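Local structure of hypothetical protein, IPT/TIG domain protein (Bacteroides ovatus, 4HW6) at residues A[71-76]-A[101-106]; A[130-135]-A[165-170]; A[249-254]-A[262-267]; A[285-290]-A[298-303]. The protein is of unknown function but, built from an IPT/TIG domain and a six-bladed beta-propeller, probably serves as an auxiliary protein in binding carbohydrate nutrients. All blocks are in the same frame, centred on the assembly; numbering follows the deposited sequence.

Contact 1 lies in the IPT/TIG domain; contacts 2, 3 and 4 belong to three different blades of the propeller. Contacts 3 and 4 each tie the two strands of a hairpin of their own through backbone hydrogen bonds, whereas contacts 1 and 2 bring together parts that are not paired as strands and rely on aromatic side chains. Contacts 2 and 4 are largely buried. Contact 3 is partly exposed and rich in glutamates, and contact 1 is partly buried around a cysteine sulfur. Contacts 3 and 4 also meet each other, where I252 CD1 lies 3.8 Å from I289 CD1; contact 1 is remote, its centre about 54 Å from that of contact 3.

Contact 1. Residues A[71-76]-A[101-106]; sequences CICPSK and AKFDYQ
C73 sends its sulfur into the angle between two aromatic side chains, F103 and Y105, that come from two positions of the facing segment. The thiol is swung anti to the C73 backbone N (chi1 -174°), which carries SG off the backbone and across to the rings. It lies 3.7 Å from F103 CE2 and 3.9 Å from Y105 CD1, approaching both rings obliquely, so these are slanted sulfur-aromatic contacts. F103 and Y105 share the same first torsion, CG anti to the backbone N (177° at Y105), and both reach toward 71-76.

The Y105 ring then runs on beneath the backbone of 74-76. P74 O sits 3.5 Å from Y105 CE1; this carbonyl oxygen is buried here and finds no polar partner in the model. Further out, the phenol oxygen Y105 OH lies 3.4 Å from S75 CA, and S75 CB touches it as well. A water in the plane of the ring joins the two segments, 2.5 Å from Y105 OH and accepting from K76 N at 3.1 Å, which helps fix the outer end of the tyrosine. Y78 adds an edge-to-face contact to Y105, and I54 of strand 50-54 packs on F103.

The backbone of C73 is hydrogen-bonded to G33 and T34. Sulfur and rings thus pack the loop leaving strand 68-72 against the short edge strand 104-105 and the residue before it, within the immunoglobulin-like beta-sandwich of an IPT/TIG domain.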
# COMPACT_ATOMS: atom_id res chain seq x y z
N CYS A 71 -11.23 29.66 -14.45
CA CYS A 71 -11.29 28.23 -14.72
C CYS A 71 -11.45 27.45 -13.41
O CYS A 71 -11.43 28.03 -12.31
CB CYS A 71 -10.06 27.78 -15.51
SG CYS A 71 -8.55 27.78 -14.54
N ILE A 72 -11.67 26.15 -13.54
CA ILE A 72 -11.87 25.26 -12.40
C ILE A 72 -10.71 24.28 -12.33
O ILE A 72 -10.43 23.54 -13.29
CB ILE A 72 -13.20 24.49 -12.54
CG1 ILE A 72 -14.38 25.47 -12.57
CG2 ILE A 72 -13.40 23.49 -11.41
CD1 ILE A 72 -15.71 24.78 -12.77
N CYS A 73 -10.04 24.26 -11.19
CA CYS A 73 -8.90 23.36 -10.98
C CYS A 73 -9.34 21.89 -11.09
O CYS A 73 -10.30 21.48 -10.43
CB CYS A 73 -8.29 23.58 -9.60
SG CYS A 73 -6.78 22.62 -9.36
N PRO A 74 -8.64 21.10 -11.92
CA PRO A 74 -8.96 19.68 -12.09
C PRO A 74 -8.33 18.84 -10.98
O PRO A 74 -7.46 19.32 -10.26
CB PRO A 74 -8.29 19.35 -13.42
CG PRO A 74 -7.06 20.18 -13.39
CD PRO A 74 -7.49 21.48 -12.76
N SER A 75 -8.73 17.58 -10.87
CA SER A 75 -8.01 16.68 -9.97
C SER A 75 -6.68 16.32 -10.64
O SER A 75 -6.50 16.51 -11.85
CB SER A 75 -8.84 15.43 -9.64
OG SER A 75 -9.24 14.78 -10.82
N LYS A 76 -5.76 15.82 -9.83
CA LYS A 76 -4.45 15.33 -10.28
C LYS A 76 -3.52 16.43 -10.82
O LYS A 76 -2.60 16.14 -11.57
CB LYS A 76 -4.59 14.21 -11.32
CG LYS A 76 -5.52 13.06 -10.93
CD LYS A 76 -5.36 11.86 -11.87
CE LYS A 76 -6.69 11.42 -12.49
NZ LYS A 76 -7.08 12.22 -13.69
N ALA A 101 5.31 30.74 -12.13
CA ALA A 101 4.88 30.16 -10.86
C ALA A 101 4.00 28.94 -11.12
O ALA A 101 3.23 28.90 -12.09
CB ALA A 101 4.14 31.20 -10.01
N LYS A 102 4.16 27.93 -10.27
CA LYS A 102 3.35 26.70 -10.32
C LYS A 102 2.18 26.81 -9.33
O LYS A 102 2.34 27.35 -8.22
CB LYS A 102 4.19 25.48 -9.95
CG LYS A 102 5.20 25.05 -11.01
CD LYS A 102 6.12 23.96 -10.46
CE LYS A 102 6.75 23.11 -11.55
NZ LYS A 102 7.50 23.90 -12.56
N PHE A 103 1.02 26.29 -9.72
CA PHE A 103 -0.13 26.22 -8.82
C PHE A 103 0.15 25.16 -7.76
O PHE A 103 0.63 24.06 -8.07
CB PHE A 103 -1.40 25.90 -9.62
CG PHE A 103 -2.66 25.92 -8.80
CD1 PHE A 103 -3.29 27.12 -8.50
CD2 PHE A 103 -3.23 24.74 -8.34
CE1 PHE A 103 -4.45 27.15 -7.74
CE2 PHE A 103 -4.40 24.77 -7.58
CZ PHE A 103 -5.01 25.98 -7.28
N ASP A 104 -0.13 25.49 -6.50
CA ASP A 104 0.08 24.55 -5.39
C ASP A 104 -1.20 23.74 -5.18
O ASP A 104 -2.11 24.14 -4.47
CB ASP A 104 0.50 25.27 -4.11
CG ASP A 104 0.73 24.32 -2.93
OD1 ASP A 104 0.69 23.08 -3.10
OD2 ASP A 104 0.95 24.82 -1.81
N TYR A 105 -1.24 22.59 -5.83
CA TYR A 105 -2.39 21.71 -5.78
C TYR A 105 -2.44 20.99 -4.45
O TYR A 105 -1.48 20.32 -4.06
CB TYR A 105 -2.31 20.71 -6.92
CG TYR A 105 -3.43 19.70 -6.92
CD1 TYR A 105 -4.73 20.08 -7.17
CD2 TYR A 105 -3.18 18.35 -6.68
CE1 TYR A 105 -5.76 19.15 -7.18
CE2 TYR A 105 -4.20 17.42 -6.70
CZ TYR A 105 -5.49 17.83 -6.94
OH TYR A 105 -6.50 16.90 -6.95
N GLN A 106 -3.55 21.15 -3.75
CA GLN A 106 -3.75 20.57 -2.44
C GLN A 106 -4.75 19.45 -2.56
O GLN A 106 -5.71 19.52 -3.33
CB GLN A 106 -4.27 21.61 -1.46
CG GLN A 106 -3.32 22.78 -1.25
CD GLN A 106 -3.93 23.86 -0.39
OE1 GLN A 106 -5.14 24.12 -0.45
NE2 GLN A 106 -3.10 24.51 0.42
O HOH W 1 -6.06 14.40 -7.09

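Contact 2. Residues A[130-135]-A[165-170]; sequences GPFDDC and RHVDFV
F132 makes this a buried aromatic contact inside one propeller blade, packing the turn after strand 130-131 on V167 near the end of strand 164-168 and on F169 just after it. The two strands belong to the same sheet but are not neighbours; strand 173-177 runs between them, and the phenylalanine reaches past it.

Its first torsion sets CG anti to the carbonyl carbon (chi1 -83°), and the far end of the ring does the touching. F132 CZ meets V167 CG1 at 3.6 Å, the two side chains crossing at about a right angle. The same end of the ring passes D168 O, which is 3.7 Å from F132 CE1. Beyond it F132 points its edge at the face of F169 in a T-shaped pair, with centroids 5.8 Å apart and planes at 88°; CZ comes down near the rim of the F169 ring. F114 and L115, on strand 109-115 of another blade, add to the packing round F132.

F132 lies inside a type I turn from P131 to D134, closed by D134 N on P131 O at 2.9 Å. At the other end of the contact a water links C135 O, at 2.7 Å, with R165 NH1, at 2.9 Å, lying in the guanidinium plane. R165 is otherwise held through NH2 by the carbonyl oxygens of L128 and V174 and through NE by that of D175, so this buried guanidinium is well bonded. A phenylalanine from a turn, packed on its own blade and against strand 109-115 of another, fits the hydrophobic packing between blades of a beta-propeller.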
# COMPACT_ATOMS: atom_id res chain seq x y z
N GLY A 130 -12.81 -13.63 -11.57
CA GLY A 130 -13.41 -12.79 -12.57
C GLY A 130 -12.70 -11.46 -12.77
O GLY A 130 -11.72 -11.16 -12.09
N PRO A 131 -13.22 -10.66 -13.71
CA PRO A 131 -12.77 -9.29 -13.95
C PRO A 131 -12.83 -8.44 -12.71
O PRO A 131 -13.64 -8.72 -11.82
CB PRO A 131 -13.77 -8.75 -14.99
CG PRO A 131 -14.37 -9.95 -15.63
CD PRO A 131 -14.34 -11.04 -14.59
N PHE A 132 -12.02 -7.39 -12.66
CA PHE A 132 -12.03 -6.43 -11.55
C PHE A 132 -13.46 -6.00 -11.18
O PHE A 132 -13.79 -5.89 -10.00
CB PHE A 132 -11.21 -5.17 -11.91
CG PHE A 132 -9.72 -5.29 -11.69
CD1 PHE A 132 -9.09 -6.52 -11.50
CD2 PHE A 132 -8.94 -4.14 -11.69
CE1 PHE A 132 -7.72 -6.58 -11.30
CE2 PHE A 132 -7.58 -4.22 -11.49
CZ PHE A 132 -6.97 -5.43 -11.30
N ASP A 133 -14.27 -5.72 -12.19
CA ASP A 133 -15.65 -5.26 -12.00
C ASP A 133 -16.67 -6.34 -11.60
O ASP A 133 -17.81 -6.01 -11.28
CB ASP A 133 -16.14 -4.55 -13.26
CG ASP A 133 -17.41 -3.74 -13.02
OD1 ASP A 133 -17.43 -2.96 -12.04
OD2 ASP A 133 -18.38 -3.92 -13.79
N ASP A 134 -16.28 -7.62 -11.61
CA ASP A 134 -17.23 -8.73 -11.48
C ASP A 134 -16.50 -9.99 -10.98
O ASP A 134 -16.37 -11.00 -11.69
CB ASP A 134 -17.91 -8.97 -12.83
CG ASP A 134 -19.27 -9.65 -12.71
OD1 ASP A 134 -19.63 -10.14 -11.63
OD2 ASP A 134 -19.97 -9.72 -13.74
N CYS A 135 -16.00 -9.91 -9.77
CA CYS A 135 -15.19 -10.99 -9.20
C CYS A 135 -15.66 -11.27 -7.77
O CYS A 135 -14.85 -11.60 -6.91
CB CYS A 135 -13.71 -10.60 -9.19
SG CYS A 135 -13.32 -9.09 -8.26
N ARG A 165 -5.56 -15.64 -3.80
CA ARG A 165 -6.00 -14.83 -4.94
C ARG A 165 -4.83 -14.14 -5.65
O ARG A 165 -3.77 -13.90 -5.06
CB ARG A 165 -7.02 -13.76 -4.51
CG ARG A 165 -8.23 -14.30 -3.74
CD ARG A 165 -9.04 -15.30 -4.53
NE ARG A 165 -9.61 -14.74 -5.76
CZ ARG A 165 -10.91 -14.46 -5.96
NH1 ARG A 165 -11.82 -14.65 -5.00
NH2 ARG A 165 -11.30 -13.95 -7.12
N HIS A 166 -5.07 -13.83 -6.92
CA HIS A 166 -4.08 -13.16 -7.78
C HIS A 166 -4.75 -12.01 -8.51
O HIS A 166 -5.62 -12.23 -9.36
CB HIS A 166 -3.53 -14.17 -8.77
CG HIS A 166 -2.71 -13.57 -9.87
ND1 HIS A 166 -2.61 -14.15 -11.11
CD2 HIS A 166 -1.95 -12.45 -9.92
CE1 HIS A 166 -1.82 -13.42 -11.88
NE2 HIS A 166 -1.41 -12.37 -11.18
N VAL A 167 -4.33 -10.80 -8.18
CA VAL A 167 -4.78 -9.61 -8.84
C VAL A 167 -3.82 -9.33 -10.00
O VAL A 167 -2.64 -9.05 -9.78
CB VAL A 167 -4.84 -8.40 -7.89
CG1 VAL A 167 -5.29 -7.17 -8.63
CG2 VAL A 167 -5.76 -8.67 -6.69
N ASP A 168 -4.35 -9.42 -11.22
CA ASP A 168 -3.60 -9.24 -12.47
C ASP A 168 -3.99 -7.89 -13.07
O ASP A 168 -5.06 -7.74 -13.66
CB ASP A 168 -3.97 -10.39 -13.41
CG ASP A 168 -3.32 -10.31 -14.78
OD1 ASP A 168 -2.75 -9.27 -15.18
OD2 ASP A 168 -3.43 -11.32 -15.50
N PHE A 169 -3.12 -6.90 -12.93
CA PHE A 169 -3.46 -5.53 -13.36
C PHE A 169 -3.51 -5.38 -14.88
O PHE A 169 -4.28 -4.57 -15.41
CB PHE A 169 -2.50 -4.52 -12.74
CG PHE A 169 -2.73 -4.26 -11.28
CD1 PHE A 169 -2.21 -5.10 -10.31
CD2 PHE A 169 -3.47 -3.16 -10.86
CE1 PHE A 169 -2.41 -4.87 -8.96
CE2 PHE A 169 -3.65 -2.92 -9.50
CZ PHE A 169 -3.14 -3.77 -8.55
N VAL A 170 -2.67 -6.14 -15.60
CA VAL A 170 -2.59 -6.02 -17.06
C VAL A 170 -3.92 -6.48 -17.66
O VAL A 170 -4.48 -5.82 -18.53
CB VAL A 170 -1.42 -6.84 -17.64
CG1 VAL A 170 -1.51 -6.99 -19.16
CG2 VAL A 170 -0.09 -6.20 -17.24
O HOH W 2 -14.49 -13.66 -5.21

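Contact 3. Residues A[249-254]-A[262-267]; sequences HAMISS and LTEEEV
M251, a selenomethionine, lays its selenium against the backbone of E264, with SE 3.4 Å from E264 O. The two segments form a beta hairpin at the outer side of a propeller blade, broken by a classic beta bulge in which E266 and V267 both face I252. The M251 chain bends at chi3 (58°), which turns its methyl CE to E265 OE1, 3.9 Å away.

At the bulge I252 N gives a bond to V267 O (3.0 Å) and I252 O receives E266 N (2.7 Å), the latter noticeably bent at 134°. I252 and V267 lie side by side on one face of the sheet, pointing the same way. Past the bulge regular pairing resumes, S254 and T263 exchanging both backbone bonds. The kink at E264 leaves its carbonyl for a side chain: S253 OG donates to E264 O at 2.6 Å. The E264 carboxylate itself pairs with R246.

E266 folds back over the strand, bent at chi2 (-82°), and its OE2 accepts a hydrogen bond from S254 OG on the anti lone pair, at 2.6 Å, while also forming a salt bridge with K241. Cut back to an alanine, E266 would probably leave S254 OG without this acceptor and K241 without this carboxylate. S254 OG is gripped from a second side, since a water 2.7 Å away donates to it and also bonds T263 OG1.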
# COMPACT_ATOMS: atom_id res chain seq x y z
N HIS A 249 7.72 -23.70 19.25
CA HIS A 249 9.15 -23.44 19.46
C HIS A 249 9.35 -21.92 19.63
O HIS A 249 8.88 -21.12 18.81
CB HIS A 249 9.91 -24.03 18.27
CG HIS A 249 9.73 -25.51 18.14
ND1 HIS A 249 10.42 -26.39 18.93
CD2 HIS A 249 8.83 -26.24 17.44
CE1 HIS A 249 10.01 -27.63 18.66
NE2 HIS A 249 9.04 -27.56 17.76
N ALA A 250 10.04 -21.53 20.69
CA ALA A 250 10.29 -20.08 20.95
C ALA A 250 11.61 -19.65 20.32
O ALA A 250 12.64 -19.54 21.01
CB ALA A 250 10.33 -19.81 22.46
N MSE A 251 11.56 -19.36 19.03
CA MSE A 251 12.77 -19.07 18.26
C MSE A 251 12.42 -18.65 16.85
O MSE A 251 11.26 -18.79 16.40
CB MSE A 251 13.68 -20.32 18.21
CG MSE A 251 13.05 -21.52 17.48
SE MSE A 251 13.97 -23.19 17.84
CE MSE A 251 13.84 -23.26 19.77
N ILE A 252 13.42 -18.08 16.17
CA ILE A 252 13.35 -17.90 14.75
C ILE A 252 14.25 -18.97 14.12
O ILE A 252 15.39 -19.17 14.53
CB ILE A 252 13.84 -16.51 14.33
CG1 ILE A 252 12.96 -15.44 14.98
CG2 ILE A 252 13.86 -16.36 12.80
CD1 ILE A 252 13.51 -14.03 14.83
N SER A 253 13.70 -19.62 13.09
CA SER A 253 14.39 -20.62 12.32
C SER A 253 14.64 -20.08 10.92
O SER A 253 14.03 -19.06 10.52
CB SER A 253 13.52 -21.90 12.23
OG SER A 253 13.19 -22.43 13.52
N SER A 254 15.45 -20.77 10.14
CA SER A 254 15.58 -20.45 8.73
C SER A 254 15.82 -21.66 7.85
O SER A 254 16.33 -22.70 8.29
CB SER A 254 16.74 -19.47 8.47
OG SER A 254 17.99 -20.09 8.68
N LEU A 262 19.15 -25.89 6.89
CA LEU A 262 18.20 -25.53 7.92
C LEU A 262 18.95 -25.11 9.17
O LEU A 262 19.88 -25.80 9.60
CB LEU A 262 17.33 -26.74 8.24
CG LEU A 262 16.32 -27.09 7.17
CD1 LEU A 262 16.07 -28.59 7.05
CD2 LEU A 262 15.03 -26.34 7.45
N THR A 263 18.54 -23.99 9.75
CA THR A 263 19.06 -23.56 11.04
C THR A 263 17.86 -23.48 11.95
O THR A 263 17.05 -22.57 11.83
CB THR A 263 19.74 -22.19 10.91
OG1 THR A 263 20.81 -22.30 9.95
CG2 THR A 263 20.31 -21.71 12.26
N GLU A 264 17.73 -24.46 12.85
CA GLU A 264 16.55 -24.51 13.70
C GLU A 264 16.46 -23.29 14.61
O GLU A 264 15.39 -22.73 14.79
CB GLU A 264 16.53 -25.79 14.53
CG GLU A 264 15.24 -25.94 15.30
CD GLU A 264 15.02 -27.29 15.94
OE1 GLU A 264 15.96 -28.12 15.93
OE2 GLU A 264 13.91 -27.50 16.50
N GLU A 265 17.58 -22.90 15.22
CA GLU A 265 17.58 -21.80 16.16
C GLU A 265 18.52 -20.69 15.69
O GLU A 265 19.69 -20.64 16.12
CB GLU A 265 18.01 -22.33 17.53
CG GLU A 265 17.76 -21.36 18.67
CD GLU A 265 18.22 -21.93 20.00
OE1 GLU A 265 17.71 -22.99 20.41
OE2 GLU A 265 19.09 -21.30 20.64
N GLU A 266 18.04 -19.81 14.81
CA GLU A 266 18.79 -18.59 14.47
C GLU A 266 18.94 -17.75 15.73
O GLU A 266 20.02 -17.25 16.01
CB GLU A 266 18.11 -17.78 13.37
CG GLU A 266 18.16 -18.43 11.98
CD GLU A 266 19.47 -18.19 11.25
OE1 GLU A 266 20.36 -17.51 11.81
OE2 GLU A 266 19.61 -18.69 10.10
N VAL A 267 17.86 -17.62 16.49
CA VAL A 267 17.90 -16.96 17.80
C VAL A 267 16.70 -17.38 18.62
O VAL A 267 15.65 -17.68 18.06
CB VAL A 267 17.95 -15.41 17.64
CG1 VAL A 267 16.61 -14.85 17.18
CG2 VAL A 267 18.44 -14.73 18.93
O HOH W 3 19.48 -21.89 7.26

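Contact 4. Residues A[285-290]-A[298-303]; sequences DWAYII and YRVDYN. With EDO (1,2-ethanediol), chain F.
W286 and R299 stack flat: in the conformer described, the guanidinium lies on the indole with planes 4° apart, and R299 CZ sits 3.3 Å from the centroid of the five-membered ring, a cation-pi contact. Extended from CG to NE, the arginine chain carries R299 CD over the six-membered ring, a CH-pi contact at 3.9 Å. The indole turns an edge to Y288, W286 CZ3 standing over the centre of the Y288 ring.

Charge fixes the guanidinium's turn: R299 NE donates in its own plane to D301 OD1 at 2.7 Å, a salt bridge on the syn side of the carboxylate.

Backbone bonds make the pair an antiparallel beta hairpin, the middle two strands of a four-stranded propeller blade: A287 with V300 and I289 with Y298 are hydrogen-bonded pairs, and Y302 N adds a bond to D285 O.

Apolar contacts occupy the other face, where I289 CD1 meets V300 CG1 at 3.9 Å.

Ethanediol, probably from the crystallisation liquor, accepts from W286 NE1 through O1 at 2.8 Å and donates through O2 to D285 OD2 at 2.7 Å. With a phenylalanine for W286, the guanidinium would probably lose part of its flat support and the diol its N-H donor.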
# COMPACT_ATOMS: atom_id res chain seq x y z
N ASP A 285 19.46 -4.89 7.39
CA ASP A 285 20.21 -4.72 8.62
C ASP A 285 19.48 -5.30 9.84
O ASP A 285 20.12 -5.61 10.86
CB ASP A 285 20.51 -3.23 8.88
CG ASP A 285 21.50 -2.64 7.89
OD1 ASP A 285 22.13 -3.40 7.14
OD2 ASP A 285 21.65 -1.41 7.86
N TRP A 286 18.17 -5.41 9.74
CA TRP A 286 17.32 -5.85 10.82
C TRP A 286 15.92 -6.13 10.30
O TRP A 286 15.60 -5.77 9.18
CB TRP A 286 17.28 -4.83 11.94
CG TRP A 286 16.91 -3.42 11.56
CD1 TRP A 286 17.77 -2.42 11.27
CD2 TRP A 286 15.58 -2.87 11.47
NE1 TRP A 286 17.07 -1.26 10.99
CE2 TRP A 286 15.73 -1.50 11.12
CE3 TRP A 286 14.30 -3.37 11.69
CZ2 TRP A 286 14.64 -0.64 10.97
CZ3 TRP A 286 13.19 -2.48 11.53
CH2 TRP A 286 13.39 -1.14 11.16
N ALA A 287 15.13 -6.82 11.11
CA ALA A 287 13.72 -7.10 10.80
C ALA A 287 12.84 -6.69 11.96
O ALA A 287 13.27 -6.72 13.09
CB ALA A 287 13.52 -8.60 10.53
N TYR A 288 11.59 -6.37 11.68
CA TYR A 288 10.57 -6.36 12.71
C TYR A 288 9.94 -7.73 12.86
O TYR A 288 9.72 -8.45 11.87
CB TYR A 288 9.47 -5.34 12.41
CG TYR A 288 9.82 -3.90 12.70
CD1 TYR A 288 10.48 -3.52 13.86
CD2 TYR A 288 9.48 -2.91 11.81
CE1 TYR A 288 10.80 -2.17 14.11
CE2 TYR A 288 9.78 -1.57 12.04
CZ TYR A 288 10.44 -1.21 13.19
OH TYR A 288 10.77 0.10 13.43
N ILE A 289 9.65 -8.08 14.10
CA ILE A 289 8.83 -9.20 14.45
C ILE A 289 7.53 -8.67 15.05
O ILE A 289 7.52 -8.11 16.18
CB ILE A 289 9.50 -10.11 15.49
CG1 ILE A 289 10.96 -10.43 15.12
CG2 ILE A 289 8.68 -11.39 15.67
CD1 ILE A 289 11.74 -11.01 16.28
N ILE A 290 6.45 -8.80 14.29
CA ILE A 290 5.14 -8.41 14.75
C ILE A 290 4.53 -9.54 15.56
O ILE A 290 4.39 -10.65 15.05
CB ILE A 290 4.21 -8.03 13.59
CG1 ILE A 290 4.86 -6.95 12.70
CG2 ILE A 290 2.88 -7.52 14.16
CD1 ILE A 290 4.04 -6.61 11.46
N TYR A 298 8.64 -6.19 17.92
CA TYR A 298 10.03 -6.26 18.32
C TYR A 298 10.91 -6.06 17.09
O TYR A 298 10.45 -6.20 15.94
CB TYR A 298 10.35 -7.65 18.89
CG TYR A 298 9.93 -7.97 20.30
CD1 TYR A 298 8.62 -7.81 20.72
CD2 TYR A 298 10.84 -8.54 21.19
CE1 TYR A 298 8.23 -8.17 22.01
CE2 TYR A 298 10.45 -8.89 22.48
CZ TYR A 298 9.13 -8.70 22.88
OH TYR A 298 8.75 -9.09 24.17
N ARG A 299 12.19 -5.78 17.36
CA ARG A 299 13.20 -5.73 16.31
C ARG A 299 14.28 -6.78 16.57
O ARG A 299 14.73 -6.96 17.71
CB ARG A 299 13.82 -4.32 16.23
CG ARG A 299 15.12 -4.23 15.43
CD ARG A 299 15.42 -2.81 14.99
NE ARG A 299 16.84 -2.59 14.75
CZ ARG A 299 17.36 -1.42 14.39
NH1 ARG A 299 16.57 -0.37 14.22
NH2 ARG A 299 18.66 -1.28 14.20
N VAL A 300 14.74 -7.43 15.50
CA VAL A 300 15.86 -8.37 15.56
C VAL A 300 16.95 -7.90 14.59
O VAL A 300 16.71 -7.73 13.39
CB VAL A 300 15.42 -9.82 15.32
CG1 VAL A 300 14.68 -9.97 13.98
CG2 VAL A 300 16.63 -10.74 15.43
N ASP A 301 18.12 -7.61 15.11
CA ASP A 301 19.23 -7.13 14.31
C ASP A 301 19.96 -8.27 13.63
O ASP A 301 20.04 -9.38 14.16
CB ASP A 301 20.22 -6.35 15.19
CG ASP A 301 19.67 -5.00 15.68
OD1 ASP A 301 18.97 -4.32 14.93
OD2 ASP A 301 19.96 -4.61 16.82
N TYR A 302 20.50 -7.97 12.44
CA TYR A 302 21.29 -8.91 11.64
C TYR A 302 22.73 -8.45 11.61
O TYR A 302 23.02 -7.31 11.26
CB TYR A 302 20.70 -9.02 10.22
CG TYR A 302 21.47 -9.92 9.30
CD1 TYR A 302 21.38 -11.30 9.41
CD2 TYR A 302 22.27 -9.40 8.29
CE1 TYR A 302 22.08 -12.13 8.58
CE2 TYR A 302 22.97 -10.22 7.44
CZ TYR A 302 22.87 -11.60 7.58
OH TYR A 302 23.58 -12.40 6.72
N ASN A 303 23.65 -9.34 12.02
CA ASN A 303 25.07 -9.05 11.98
C ASN A 303 25.60 -9.57 10.66
O ASN A 303 25.64 -10.78 10.45
CB ASN A 303 25.80 -9.72 13.15
CG ASN A 303 27.31 -9.45 13.15
OD1 ASN A 303 27.99 -9.51 12.11
ND2 ASN A 303 27.84 -9.16 14.32
C1 EDO F . 17.99 1.75 9.41
O1 EDO F . 18.13 1.28 10.75
C2 EDO F . 18.57 0.73 8.43
O2 EDO F . 19.90 0.36 8.82
O HOH W 4 23.72 -5.15 9.63